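Local coordinates for protein Baccell_00875 (Bacteroides cellulosilyticus DSM 14838, PDB 5NO8) that probably cleaves the L-rhamnose–glucuronic acid caps of complex arabinogalactan proteins as a polysaccharide lyase, at residues A[166-171]-A[326-331]; A[170-175]-A[194-199]. All blocks are in the same frame, centred on the assembly; numbering follows the deposited sequence.

Contact 1 (A[166-171]-A[326-331])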
loop_
_atom_site.group_PDB
_atom_site.type_symbol
_atom_site.label_atom_id
_atom_site.label_comp_id
_atom_site.label_asym_id
_atom_site.label_seq_id
_atom_site.Cartn_x
_atom_site.Cartn_y
_atom_site.Cartn_z
ATOM N N HIS A 166 -10.160 -2.449 -1.105
ATOM C CA HIS A 166 -9.811 -1.029 -1.203
ATOM C C HIS A 166 -10.816 -0.273 -0.367
ATOM O O HIS A 166 -11.966 -0.084 -0.783
ATOM C CB HIS A 166 -9.831 -0.615 -2.651
ATOM C CG HIS A 166 -8.812 -1.356 -3.460
ATOM N ND1 HIS A 166 -7.463 -1.289 -3.174
ATOM C CD2 HIS A 166 -8.946 -2.254 -4.475
ATOM C CE1 HIS A 166 -6.809 -2.098 -3.999
ATOM N NE2 HIS A 166 -7.679 -2.677 -4.811
ATOM N N ILE A 167 -10.356 0.162 0.800
ATOM C CA ILE A 167 -11.217 0.812 1.789
ATOM C C ILE A 167 -11.062 2.319 1.648
ATOM O O ILE A 167 -9.935 2.802 1.609
ATOM C CB ILE A 167 -10.816 0.409 3.209
ATOM C CG1 ILE A 167 -10.826 -1.116 3.350
ATOM C CG2 ILE A 167 -11.762 1.047 4.234
ATOM C CD1 ILE A 167 -10.109 -1.577 4.593
ATOM N N TRP A 168 -12.177 3.035 1.554
ATOM C CA TRP A 168 -12.155 4.494 1.599
ATOM C C TRP A 168 -12.979 4.985 2.759
ATOM O O TRP A 168 -14.224 4.820 2.768
ATOM C CB TRP A 168 -12.604 5.149 0.306
ATOM C CG TRP A 168 -12.527 6.641 0.373
ATOM C CD1 TRP A 168 -13.494 7.523 -0.016
ATOM C CD2 TRP A 168 -11.448 7.434 0.904
ATOM N NE1 TRP A 168 -13.086 8.799 0.243
ATOM C CE2 TRP A 168 -11.833 8.784 0.779
ATOM C CE3 TRP A 168 -10.179 7.137 1.432
ATOM C CZ2 TRP A 168 -11.013 9.850 1.182
ATOM C CZ3 TRP A 168 -9.378 8.196 1.865
ATOM C CH2 TRP A 168 -9.807 9.541 1.716
ATOM N N LYS A 169 -12.283 5.616 3.706
ATOM C CA LYS A 169 -12.899 6.205 4.889
ATOM C C LYS A 169 -13.536 7.567 4.583
ATOM O O LYS A 169 -13.289 8.563 5.259
ATOM C CB LYS A 169 -11.866 6.307 6.039
ATOM C CG LYS A 169 -10.674 7.207 5.749
ATOM C CD LYS A 169 -9.673 7.251 6.906
ATOM C CE LYS A 169 -8.612 8.304 6.594
ATOM N NZ LYS A 169 -7.583 8.416 7.640
ATOM N N GLY A 170 -14.404 7.600 3.589
ATOM C CA GLY A 170 -14.923 8.858 3.052
ATOM C C GLY A 170 -16.181 9.389 3.689
ATOM O O GLY A 170 -16.966 10.079 3.015
ATOM N N GLY A 171 -16.399 9.098 4.964
ATOM C CA GLY A 171 -17.544 9.679 5.683
ATOM C C GLY A 171 -18.858 9.181 5.095
ATOM O O GLY A 171 -19.082 7.963 5.011
ATOM N N LYS A 326 -24.735 15.450 4.697
ATOM C CA LYS A 326 -23.688 14.557 4.199
ATOM C C LYS A 326 -22.354 15.296 4.150
ATOM O O LYS A 326 -22.302 16.532 3.930
ATOM C CB LYS A 326 -24.033 14.050 2.803
ATOM C CG LYS A 326 -25.408 13.434 2.653
ATOM C CD LYS A 326 -25.395 11.979 3.011
ATOM C CE LYS A 326 -26.759 11.357 2.786
ATOM N NZ LYS A 326 -26.847 10.090 3.558
ATOM N N GLN A 327 -21.276 14.526 4.317
ATOM C CA GLN A 327 -19.930 15.059 4.187
ATOM C C GLN A 327 -18.984 14.010 3.711
ATOM O O GLN A 327 -19.117 12.831 4.025
ATOM C CB GLN A 327 -19.393 15.674 5.475
ATOM C CG GLN A 327 -19.169 14.725 6.621
ATOM C CD GLN A 327 -18.635 15.443 7.847
ATOM O OE1 GLN A 327 -19.348 15.598 8.842
ATOM N NE2 GLN A 327 -17.375 15.884 7.782
ATOM N N THR A 328 -18.006 14.465 2.963
ATOM C CA THR A 328 -16.897 13.593 2.557
ATOM C C THR A 328 -15.673 14.451 2.365
ATOM O O THR A 328 -15.757 15.674 2.492
ATOM C CB THR A 328 -17.273 12.736 1.310
ATOM O OG1 THR A 328 -16.288 11.716 1.078
ATOM C CG2 THR A 328 -17.437 13.543 0.041
ATOM N N HIS A 329 -14.534 13.827 2.082
ATOM C CA HIS A 329 -13.277 14.545 2.014
ATOM C C HIS A 329 -12.261 13.960 1.033
ATOM O O HIS A 329 -12.463 12.880 0.460
ATOM C CB HIS A 329 -12.666 14.628 3.419
ATOM C CG HIS A 329 -11.911 13.400 3.837
ATOM N ND1 HIS A 329 -12.530 12.226 4.188
ATOM C CD2 HIS A 329 -10.581 13.164 3.916
ATOM C CE1 HIS A 329 -11.608 11.331 4.517
ATOM N NE2 HIS A 329 -10.416 11.872 4.357
ATOM N N ALA A 330 -11.206 14.743 0.840
ATOM C CA ALA A 330 -9.969 14.327 0.191
ATOM C C ALA A 330 -8.776 14.733 1.041
ATOM O O ALA A 330 -8.817 15.762 1.714
ATOM C CB ALA A 330 -9.852 14.946 -1.176
ATOM N N ASP A 331 -7.721 13.908 1.020
ATOM C CA ASP A 331 -6.488 14.165 1.790
ATOM C C ASP A 331 -5.336 14.478 0.820
ATOM O O ASP A 331 -4.969 13.626 0.004
ATOM C CB ASP A 331 -6.098 12.957 2.625
ATOM C CG ASP A 331 -7.118 12.621 3.697
ATOM O OD1 ASP A 331 -7.508 13.545 4.458
ATOM O OD2 ASP A 331 -7.512 11.423 3.787
HETATM O O HOH W 1 -14.344 11.286 -0.678
#
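The loop leaving strand 166-168 brings Gly170 and Gly171 up to Gln327 and Thr328 of strand 326-331, with 5.1 Å between Gly171 CA and Thr328 CA. The two strand axes stay 11.7 Å apart and run at 117°, so no sheet forms between them and the loop and side chains bridge the gap. An inverse gamma turn centred on Lys169, closed by a weak bond from Gly170 N to Trp168 O, bends the chain toward the second strand. There Thr328 OG1 donates to Gly170 O at 2.6 Å, from somewhat off the carbonyl plane. The contact thus joins the edge strand of one beta sheet to a strand of a separate mixed sheet, in which Thr328 also pairs with Phe320 of strand 314-322. With CG anti to the backbone N (chi1 -178°), the Trp168 indole reaches across to His329, and its CZ2 lies over one face of the imidazole near the rim, 3.7 Å from His329 CE1. The rings meet obliquely, planes 31° apart. Lys169 O sits at the imidazole edge, 3.3 Å from His329 CE1, while His329 NE2 donates in its ring plane to Asp331 OD2 at 3.0 Å, which probably fixes the ring's rotation. One water accepts from Trp168 NE1 and donates to Thr328 OG1 and His329 O.

Contact 2 (A[170-175]-A[194-199])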
loop_
_atom_site.group_PDB
_atom_site.type_symbol
_atom_site.label_atom_id
_atom_site.label_comp_id
_atom_site.label_asym_id
_atom_site.label_seq_id
_atom_site.Cartn_x
_atom_site.Cartn_y
_atom_site.Cartn_z
ATOM N N GLY A 170 -14.404 7.600 3.589
ATOM C CA GLY A 170 -14.923 8.858 3.052
ATOM C C GLY A 170 -16.181 9.389 3.689
ATOM O O GLY A 170 -16.966 10.079 3.015
ATOM N N GLY A 171 -16.399 9.098 4.964
ATOM C CA GLY A 171 -17.544 9.679 5.683
ATOM C C GLY A 171 -18.858 9.181 5.095
ATOM O O GLY A 171 -19.082 7.963 5.011
ATOM N N SER A 172 -19.715 10.116 4.671
ATOM C CA SER A 172 -21.002 9.772 4.057
ATOM C C SER A 172 -20.836 9.078 2.727
ATOM O O SER A 172 -21.763 8.404 2.288
ATOM C CB SER A 172 -21.900 11.002 3.859
ATOM O OG SER A 172 -22.022 11.752 5.061
ATOM N N ALA A 173 -19.676 9.261 2.088
ATOM C CA ALA A 173 -19.381 8.667 0.787
ATOM C C ALA A 173 -18.308 7.607 0.902
ATOM O O ALA A 173 -17.564 7.338 -0.051
ATOM C CB ALA A 173 -18.950 9.748 -0.168
ATOM N N ALA A 174 -18.237 6.972 2.075
ATOM C CA ALA A 174 -17.321 5.874 2.272
ATOM C C ALA A 174 -17.714 4.670 1.407
ATOM O O ALA A 174 -18.856 4.509 1.026
ATOM C CB ALA A 174 -17.294 5.480 3.735
ATOM N N TYR A 175 -16.731 3.823 1.114
ATOM C CA TYR A 175 -16.952 2.631 0.341
ATOM C C TYR A 175 -15.847 1.609 0.562
ATOM O O TYR A 175 -14.797 1.899 1.112
ATOM C CB TYR A 175 -17.094 2.960 -1.154
ATOM C CG TYR A 175 -15.864 3.529 -1.818
ATOM C CD1 TYR A 175 -14.753 2.732 -2.114
ATOM C CD2 TYR A 175 -15.799 4.875 -2.139
ATOM C CE1 TYR A 175 -13.637 3.261 -2.713
ATOM C CE2 TYR A 175 -14.701 5.399 -2.769
ATOM C CZ TYR A 175 -13.626 4.581 -3.056
ATOM O OH TYR A 175 -12.509 5.112 -3.630
ATOM N N ASP A 194 -26.380 5.651 4.064
ATOM C CA ASP A 194 -26.874 6.485 5.135
ATOM C C ASP A 194 -25.849 6.394 6.261
ATOM O O ASP A 194 -25.221 5.363 6.437
ATOM C CB ASP A 194 -28.275 6.030 5.591
ATOM C CG ASP A 194 -28.971 7.058 6.475
ATOM O OD1 ASP A 194 -28.658 8.273 6.399
ATOM O OD2 ASP A 194 -29.868 6.667 7.247
ATOM N N GLY A 195 -25.676 7.479 7.004
ATOM C CA GLY A 195 -24.626 7.566 8.023
ATOM C C GLY A 195 -23.253 7.679 7.376
ATOM O O GLY A 195 -23.133 8.154 6.241
ATOM N N ALA A 196 -22.225 7.272 8.102
ATOM C CA ALA A 196 -20.844 7.509 7.689
ATOM C C ALA A 196 -19.880 6.487 8.249
ATOM O O ALA A 196 -20.129 5.884 9.299
ATOM C CB ALA A 196 -20.415 8.904 8.101
ATOM N N ILE A 197 -18.772 6.310 7.537
ATOM C CA ILE A 197 -17.635 5.548 8.039
ATOM C C ILE A 197 -16.452 6.513 8.052
ATOM O O ILE A 197 -16.103 7.112 7.023
ATOM C CB ILE A 197 -17.337 4.294 7.195
ATOM C CG1 ILE A 197 -18.467 3.273 7.303
ATOM C CG2 ILE A 197 -16.001 3.643 7.585
ATOM C CD1 ILE A 197 -18.720 2.754 8.703
ATOM N N ARG A 198 -15.862 6.685 9.229
ATOM C CA ARG A 198 -14.790 7.659 9.433
ATOM C C ARG A 198 -13.382 7.082 9.371
ATOM O O ARG A 198 -12.420 7.816 9.211
ATOM C CB ARG A 198 -14.973 8.407 10.748
ATOM C CG ARG A 198 -14.708 7.541 11.957
ATOM C CD ARG A 198 -14.261 8.252 13.218
ATOM N NE ARG A 198 -14.305 7.258 14.316
ATOM C CZ ARG A 198 -13.279 6.528 14.776
ATOM N NH1 ARG A 198 -12.038 6.669 14.302
ATOM N NH2 ARG A 198 -13.489 5.633 15.764
ATOM N N ASN A 199 -13.245 5.776 9.588
ATOM C CA ASN A 199 -11.940 5.139 9.573
ATOM C C ASN A 199 -12.125 3.632 9.588
ATOM O O ASN A 199 -13.239 3.140 9.469
ATOM C CB ASN A 199 -11.103 5.577 10.797
ATOM C CG ASN A 199 -9.649 5.784 10.436
ATOM O OD1 ASN A 199 -9.089 4.977 9.721
ATOM N ND2 ASN A 199 -9.046 6.896 10.910
HETATM O O HOH W 2 -24.310 8.396 3.772
HETATM O O HOH W 3 -24.002 11.263 6.805
#
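Gly171, at phi 65° and psi -123°, presents both its N-H and its C=O to Ile197, whose extended backbone answers with the matching pair. The result is a single antiparallel bridge of the hydrogen-bonded kind. Gly171 N gives to Ile197 O at 2.9 Å, somewhat bent at the hydrogen (131°), and Ile197 N returns a straighter bond to Gly171 O at 3.0 Å. The positive phi of Gly171 belongs to a type II' turn from Gly170 to Ala173, which overlaps a type I turn from Gly171 to Ala174; the latter brings Ala174 N to the same carbonyl oxygen. Gly171 O is therefore gripped by two N-H groups arriving from opposite faces of its plane, and Ala196 CA adds a CH...O contact.

Apolar groups pack beside the bridge. The methyl of Ala174 (CB) touches Ile197 CB at 3.7 Å, while the outer part of Ile197 touches Leu220. Ala196 CB rests against the Gly171 peptide, 3.4 Å from Gly171 C. Farther along, Ser172 CA points its hydrogen at Gly195 O, a nearly linear CH...O contact of 3.5 Å. A water lies within hydrogen-bonding distance of both Gly195 O and Ser172 O, and a second water bonded to Ser172 OG reaches Gly195 O weakly. The same hydroxyl accepts from Gln327 N.

Both segments are connections at the end of one antiparallel sheet: 170-175 is the turn between strands 163-168 and 175-180, whereas the loop within 194-199 leads from strand 187-194 to strand 199-203 of a second sheet. Ala173 lies against Thr328 of strand 326-335 and Tyr322 of strand 314-322, and Ile197 against strand 217-221.

In the fold
From the N terminus, the chain runs along strand 163-168 into the turn at Gly170 and Gly171, the residues that both contacts share. Contact 2 closes the shorter loop: strands 175-180 and 187-194 lie between its segments before 194-199 returns to the turn. Contact 1 closes a much longer one, with 154 intervening residues that include strand 232-242, helix 245-254 and most of the next sheet. The loop of contact 2 nests inside it. Their centres lie about 6 Å apart, and the backbone pairing of Ser172 with Gln327 joins them directly. Together they tie the turn to three sheets: its own, that of strand 326-335, and that entered at strand 199-203.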